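Long-range contacts in glycerate dehydrogenase (Bacillus sp. 5mfcol3.1, PDB 6P2I), which reduces acyclic imino acids with NADPH as an asymmetric imine reductase, and belongs to the D-isomer-specific 2-hydroxyacid dehydrogenase family: residues K8-L12 against F26-Y30; L66-I70 against N293-Y297. All blocks are in the same frame, centred on the assembly; numbering follows the deposited sequence.

Contact 1: K8-L12 against F26-Y30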
loop_
_atom_site.group_PDB
_atom_site.type_symbol
_atom_site.label_atom_id
_atom_site.label_comp_id
_atom_site.label_asym_id
_atom_site.label_seq_id
_atom_site.Cartn_x
_atom_site.Cartn_y
_atom_site.Cartn_z
ATOM N N LYS A 8 4.694 -26.180 -17.211
ATOM C CA LYS A 8 3.742 -25.195 -17.732
ATOM C C LYS A 8 4.174 -23.758 -17.472
ATOM O O LYS A 8 4.211 -23.318 -16.315
ATOM C CB LYS A 8 2.359 -25.435 -17.118
ATOM C CG LYS A 8 1.253 -24.562 -17.675
ATOM C CD LYS A 8 -0.111 -25.078 -17.236
ATOM C CE LYS A 8 -0.405 -24.722 -15.785
ATOM N NZ LYS A 8 -1.186 -23.456 -15.639
ATOM N N PRO A 9 4.497 -22.988 -18.507
ATOM C CA PRO A 9 4.931 -21.607 -18.267
ATOM C C PRO A 9 3.763 -20.741 -17.832
ATOM O O PRO A 9 2.658 -20.834 -18.376
ATOM C CB PRO A 9 5.481 -21.145 -19.624
ATOM C CG PRO A 9 5.602 -22.407 -20.465
ATOM C CD PRO A 9 4.585 -23.368 -19.929
ATOM N N THR A 10 4.020 -19.889 -16.843
ATOM C CA THR A 10 3.053 -18.840 -16.543
ATOM C C THR A 10 2.924 -17.891 -17.719
ATOM O O THR A 10 1.810 -17.505 -18.106
ATOM C CB THR A 10 3.476 -18.075 -15.302
ATOM O OG1 THR A 10 3.320 -18.918 -14.158
ATOM C CG2 THR A 10 2.609 -16.811 -15.154
ATOM N N TYR A 11 4.055 -17.542 -18.328
ATOM C CA TYR A 11 4.099 -16.537 -19.383
ATOM C C TYR A 11 5.155 -16.949 -20.395
ATOM O O TYR A 11 6.312 -17.171 -20.030
ATOM C CB TYR A 11 4.403 -15.156 -18.785
ATOM C CG TYR A 11 4.378 -14.018 -19.775
ATOM C CD1 TYR A 11 3.221 -13.712 -20.482
ATOM C CD2 TYR A 11 5.511 -13.240 -19.995
ATOM C CE1 TYR A 11 3.192 -12.667 -21.396
ATOM C CE2 TYR A 11 5.492 -12.190 -20.900
ATOM C CZ TYR A 11 4.335 -11.908 -21.593
ATOM O OH TYR A 11 4.306 -10.864 -22.488
ATOM N N LEU A 12 4.747 -17.083 -21.656
ATOM C CA LEU A 12 5.655 -17.457 -22.737
ATOM C C LEU A 12 4.999 -17.028 -24.038
ATOM O O LEU A 12 4.427 -17.847 -24.772
ATOM C CB LEU A 12 5.974 -18.956 -22.726
ATOM C CG LEU A 12 7.183 -19.336 -23.603
ATOM C CD1 LEU A 12 8.512 -18.892 -22.961
ATOM C CD2 LEU A 12 7.200 -20.840 -23.900
ATOM N N PHE A 26 13.148 -25.772 -29.983
ATOM C CA PHE A 26 12.487 -25.390 -28.745
ATOM C C PHE A 26 11.204 -26.192 -28.582
ATOM O O PHE A 26 10.380 -26.251 -29.503
ATOM C CB PHE A 26 12.190 -23.886 -28.759
ATOM C CG PHE A 26 11.678 -23.335 -27.451
ATOM C CD1 PHE A 26 12.129 -23.827 -26.236
ATOM C CD2 PHE A 26 10.755 -22.296 -27.445
ATOM C CE1 PHE A 26 11.654 -23.309 -25.036
ATOM C CE2 PHE A 26 10.282 -21.759 -26.257
ATOM C CZ PHE A 26 10.731 -22.258 -25.046
ATOM N N GLU A 27 11.050 -26.837 -27.427
ATOM C CA GLU A 27 9.840 -27.585 -27.109
ATOM C C GLU A 27 9.326 -27.115 -25.761
ATOM O O GLU A 27 10.107 -26.932 -24.830
ATOM C CB GLU A 27 10.084 -29.095 -27.066
ATOM C CG GLU A 27 8.822 -29.911 -26.760
ATOM C CD GLU A 27 9.029 -31.410 -26.934
ATOM O OE1 GLU A 27 10.181 -31.889 -26.813
ATOM O OE2 GLU A 27 8.031 -32.108 -27.208
ATOM N N VAL A 28 8.015 -26.919 -25.663
ATOM C CA VAL A 28 7.380 -26.426 -24.448
ATOM C C VAL A 28 6.298 -27.409 -24.044
ATOM O O VAL A 28 5.495 -27.828 -24.883
ATOM C CB VAL A 28 6.773 -25.032 -24.662
ATOM C CG1 VAL A 28 6.199 -24.498 -23.352
ATOM C CG2 VAL A 28 7.810 -24.090 -25.223
ATOM N N PHE A 29 6.263 -27.758 -22.761
ATOM C CA PHE A 29 5.244 -28.640 -22.204
ATOM C C PHE A 29 4.303 -27.830 -21.332
ATOM O O PHE A 29 4.744 -27.163 -20.391
ATOM C CB PHE A 29 5.869 -29.761 -21.380
ATOM C CG PHE A 29 6.597 -30.774 -22.210
ATOM C CD1 PHE A 29 5.934 -31.887 -22.703
ATOM C CD2 PHE A 29 7.940 -30.613 -22.500
ATOM C CE1 PHE A 29 6.600 -32.833 -23.475
ATOM C CE2 PHE A 29 8.614 -31.551 -23.268
ATOM C CZ PHE A 29 7.940 -32.666 -23.756
ATOM N N TYR A 30 3.011 -27.912 -21.624
ATOM C CA TYR A 30 2.032 -27.129 -20.867
ATOM C C TYR A 30 1.342 -27.989 -19.816
ATOM O O TYR A 30 0.121 -28.081 -19.753
ATOM C CB TYR A 30 1.031 -26.493 -21.819
ATOM C CG TYR A 30 1.669 -25.495 -22.761
ATOM C CD1 TYR A 30 2.218 -25.900 -23.979
ATOM C CD2 TYR A 30 1.743 -24.154 -22.420
ATOM C CE1 TYR A 30 2.806 -24.977 -24.835
ATOM C CE2 TYR A 30 2.331 -23.237 -23.259
ATOM C CZ TYR A 30 2.851 -23.645 -24.462
ATOM O OH TYR A 30 3.432 -22.708 -25.291
HETATM O O HOH W 1 2.847 -20.077 -24.353
#
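Lys8 meets the end of segment 26-30 along the backbone of Tyr30. The setting is the parallel five-stranded sheet of the substrate-binding domain of this dehydrogenase family. Segment 8-12 is the loop between strand 2-5 and helix 14-23. Segment 26-30 carries the outermost strand, 25-28, into the next loop. The Lys8 chain sets off across Tyr30, with CG opposite the backbone N (chi1 -175°). Lys8 CB lies 3.9 Å from Tyr30 C. On the backbone, Lys8 CA makes a CH...O contact of 3.5 Å to Phe29 O; the amide N is also near that oxygen but poorly angled for a hydrogen bond. A serine here has no CG or CD and would probably leave the Tyr30 carbonyl without most of its aliphatic cover.

Pro9 follows. Its CG touches Val28 CG1 at 3.6 Å, and its CD packs against Tyr30 CD2. The Pro9 side chain is about 7 Å from the bound D-arginine. Thr10, the next residue, hydrogen-bonds through OG1 to Glu51, a residue of the D-arginine pocket.

Leu12 returns to the strand. Its CD2 meets Val28 CG2 tip to tip at 3.6 Å and also touches the Phe26 ring, 4.0 Å from CZ. Ile17 of helix 14-23 packs on both Leu12 and Tyr30. Val28 also lies against both aromatic rings of its own segment, CG2 over a face of Phe26 and CG1 over a face of Tyr30. Water 1 closes the far end: it donates to Leu12 O at 2.8 Å and hydrogen-bonds Tyr30 OH at 2.9 Å, in the plane of the ring.

Contact 2: L66-I70 against N293-Y297; sequences LKYLI and NIESY
Tyr68 and Tyr297 form an offset stack, with centroids 4.2 Å apart and planes 10° from parallel. The side chains come from opposing backbones and lie alongside each other. Tyr68 CD2 lies over the Tyr297 ring, 3.4 Å from CG. Tyr68 CB adds a CH-pi contact over the same ring, 3.9 Å from its centroid. Tyr297 reaches back toward the strand with CG opposite its backbone N (chi1 177°). The other face of the Tyr68 ring is covered by Ile70 CG1, so the ring is held between its strand neighbour and the helix.

This is strand-against-helix packing on the parallel five-stranded sheet. The 293-297 part of helix 280-298, late in the chain, runs nearly antiparallel to strand residues 68-70, their axes 10.5 Å apart at closest approach.

Apolar contacts continue at Ile70, two residues along the strand. Ile70 CD1 meets Ile294 CG1 at 3.8 Å, the side chains crossing at about a right angle. Ile70 CG2 lies against the Asn293 amide, whose ND2 hydrogen-bonds Asn93 O and whose OD1 accepts from Asn304.

Polar links between the segments pass through water. Water 3 hydrogen-bonds Tyr68 OH and donates to Asn293 O, each at 2.8 Å. Tyr68 OH also hydrogen-bonds Ser92 OG. Water 2 donates to Lys67 O at 3.1 Å and makes a weak bond to Tyr297 OH.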
loop_
_atom_site.group_PDB
_atom_site.type_symbol
_atom_site.label_atom_id
_atom_site.label_comp_id
_atom_site.label_asym_id
_atom_site.label_seq_id
_atom_site.Cartn_x
_atom_site.Cartn_y
_atom_site.Cartn_z
ATOM N N LEU A 66 21.714 -33.624 -20.700
ATOM C CA LEU A 66 21.502 -32.253 -20.231
ATOM C C LEU A 66 22.809 -31.575 -19.832
ATOM O O LEU A 66 23.607 -32.136 -19.081
ATOM C CB LEU A 66 20.542 -32.268 -19.036
ATOM C CG LEU A 66 20.205 -30.905 -18.424
ATOM C CD1 LEU A 66 19.446 -30.063 -19.435
ATOM C CD2 LEU A 66 19.410 -31.096 -17.144
ATOM N N LYS A 67 23.011 -30.340 -20.308
ATOM C CA LYS A 67 24.201 -29.584 -19.946
ATOM C C LYS A 67 23.912 -28.280 -19.222
ATOM O O LYS A 67 24.798 -27.783 -18.519
ATOM C CB LYS A 67 25.046 -29.269 -21.190
ATOM C CG LYS A 67 25.727 -30.490 -21.817
ATOM C CD LYS A 67 26.546 -31.250 -20.789
ATOM C CE LYS A 67 27.738 -30.422 -20.323
ATOM N NZ LYS A 67 28.455 -31.051 -19.178
ATOM N N TYR A 68 22.708 -27.722 -19.354
ATOM C CA TYR A 68 22.419 -26.380 -18.856
ATOM C C TYR A 68 20.960 -26.305 -18.440
ATOM O O TYR A 68 20.066 -26.621 -19.238
ATOM C CB TYR A 68 22.731 -25.334 -19.924
ATOM C CG TYR A 68 22.604 -23.880 -19.480
ATOM C CD1 TYR A 68 22.955 -23.468 -18.192
ATOM C CD2 TYR A 68 22.155 -22.919 -20.370
ATOM C CE1 TYR A 68 22.836 -22.110 -17.813
ATOM C CE2 TYR A 68 22.047 -21.595 -20.013
ATOM C CZ TYR A 68 22.385 -21.192 -18.747
ATOM O OH TYR A 68 22.255 -19.849 -18.444
ATOM N N LEU A 69 20.730 -25.910 -17.189
ATOM C CA LEU A 69 19.395 -25.751 -16.630
ATOM C C LEU A 69 19.194 -24.297 -16.251
ATOM O O LEU A 69 20.042 -23.713 -15.568
ATOM C CB LEU A 69 19.203 -26.639 -15.402
ATOM C CG LEU A 69 17.866 -26.519 -14.671
ATOM C CD1 LEU A 69 16.732 -27.003 -15.554
ATOM C CD2 LEU A 69 17.896 -27.313 -13.373
ATOM N N ILE A 70 18.076 -23.724 -16.693
ATOM C CA ILE A 70 17.680 -22.361 -16.356
ATOM C C ILE A 70 16.406 -22.438 -15.532
ATOM O O ILE A 70 15.411 -23.020 -15.985
ATOM C CB ILE A 70 17.447 -21.513 -17.614
ATOM C CG1 ILE A 70 18.719 -21.447 -18.465
ATOM C CG2 ILE A 70 16.904 -20.116 -17.234
ATOM C CD1 ILE A 70 18.462 -21.001 -19.889
ATOM N N ASN A 293 20.065 -15.510 -20.849
ATOM C CA ASN A 293 20.725 -16.729 -20.390
ATOM C C ASN A 293 21.074 -17.639 -21.560
ATOM O O ASN A 293 22.191 -18.172 -21.639
ATOM C CB ASN A 293 19.835 -17.463 -19.390
ATOM C CG ASN A 293 19.892 -16.840 -18.011
ATOM O OD1 ASN A 293 20.886 -16.205 -17.654
ATOM N ND2 ASN A 293 18.831 -17.019 -17.227
ATOM N N ILE A 294 20.120 -17.849 -22.472
ATOM C CA ILE A 294 20.349 -18.757 -23.598
ATOM C C ILE A 294 21.432 -18.205 -24.514
ATOM O O ILE A 294 22.387 -18.907 -24.874
ATOM C CB ILE A 294 19.035 -18.997 -24.363
ATOM C CG1 ILE A 294 18.043 -19.745 -23.457
ATOM C CG2 ILE A 294 19.308 -19.740 -25.661
ATOM C CD1 ILE A 294 16.612 -19.793 -23.988
ATOM N N GLU A 295 21.293 -16.939 -24.917
ATOM C CA GLU A 295 22.266 -16.340 -25.825
ATOM C C GLU A 295 23.668 -16.377 -25.229
ATOM O O GLU A 295 24.634 -16.757 -25.904
ATOM C CB GLU A 295 21.858 -14.898 -26.149
ATOM N N SER A 296 23.795 -15.991 -23.955
ATOM C CA SER A 296 25.114 -15.901 -23.336
ATOM C C SER A 296 25.749 -17.276 -23.196
ATOM O O SER A 296 26.968 -17.423 -23.337
ATOM C CB SER A 296 25.008 -15.225 -21.968
ATOM O OG SER A 296 24.550 -13.887 -22.098
ATOM N N TYR A 297 24.936 -18.294 -22.919
ATOM C CA TYR A 297 25.466 -19.649 -22.839
ATOM C C TYR A 297 25.970 -20.111 -24.196
ATOM O O TYR A 297 27.058 -20.689 -24.304
ATOM C CB TYR A 297 24.387 -20.593 -22.315
ATOM C CG TYR A 297 24.800 -22.033 -22.256
ATOM C CD1 TYR A 297 25.486 -22.539 -21.160
ATOM C CD2 TYR A 297 24.494 -22.905 -23.300
ATOM C CE1 TYR A 297 25.861 -23.882 -21.110
ATOM C CE2 TYR A 297 24.871 -24.228 -23.254
ATOM C CZ TYR A 297 25.551 -24.714 -22.158
ATOM O OH TYR A 297 25.919 -26.050 -22.116
HETATM O O HOH W 2 27.603 -26.894 -19.404
HETATM O O HOH W 3 23.974 -17.889 -19.555
#

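In the fold
Both contacts belong to the parallel five-stranded sheet, in which strands 2-5 and 47-50 separate strand 25-28 from strand 68-71. Their centres are 16 Å apart, and the nearest atoms, about 6 Å apart, do not touch. Along the chain, both segments of contact 1 precede those of contact 2. Contact 1 is local and lies at the surface, whereas contact 2 is buried and brings helix 280-298 back across more than 220 residues. Two helices connect their surroundings. Helix 14-23 packs on Leu12, Phe26 and Tyr30 in contact 1 and on Ile294 in contact 2. Helix 280-298 also touches Tyr11 and Leu12, and its Asn286 lines the D-arginine pocket.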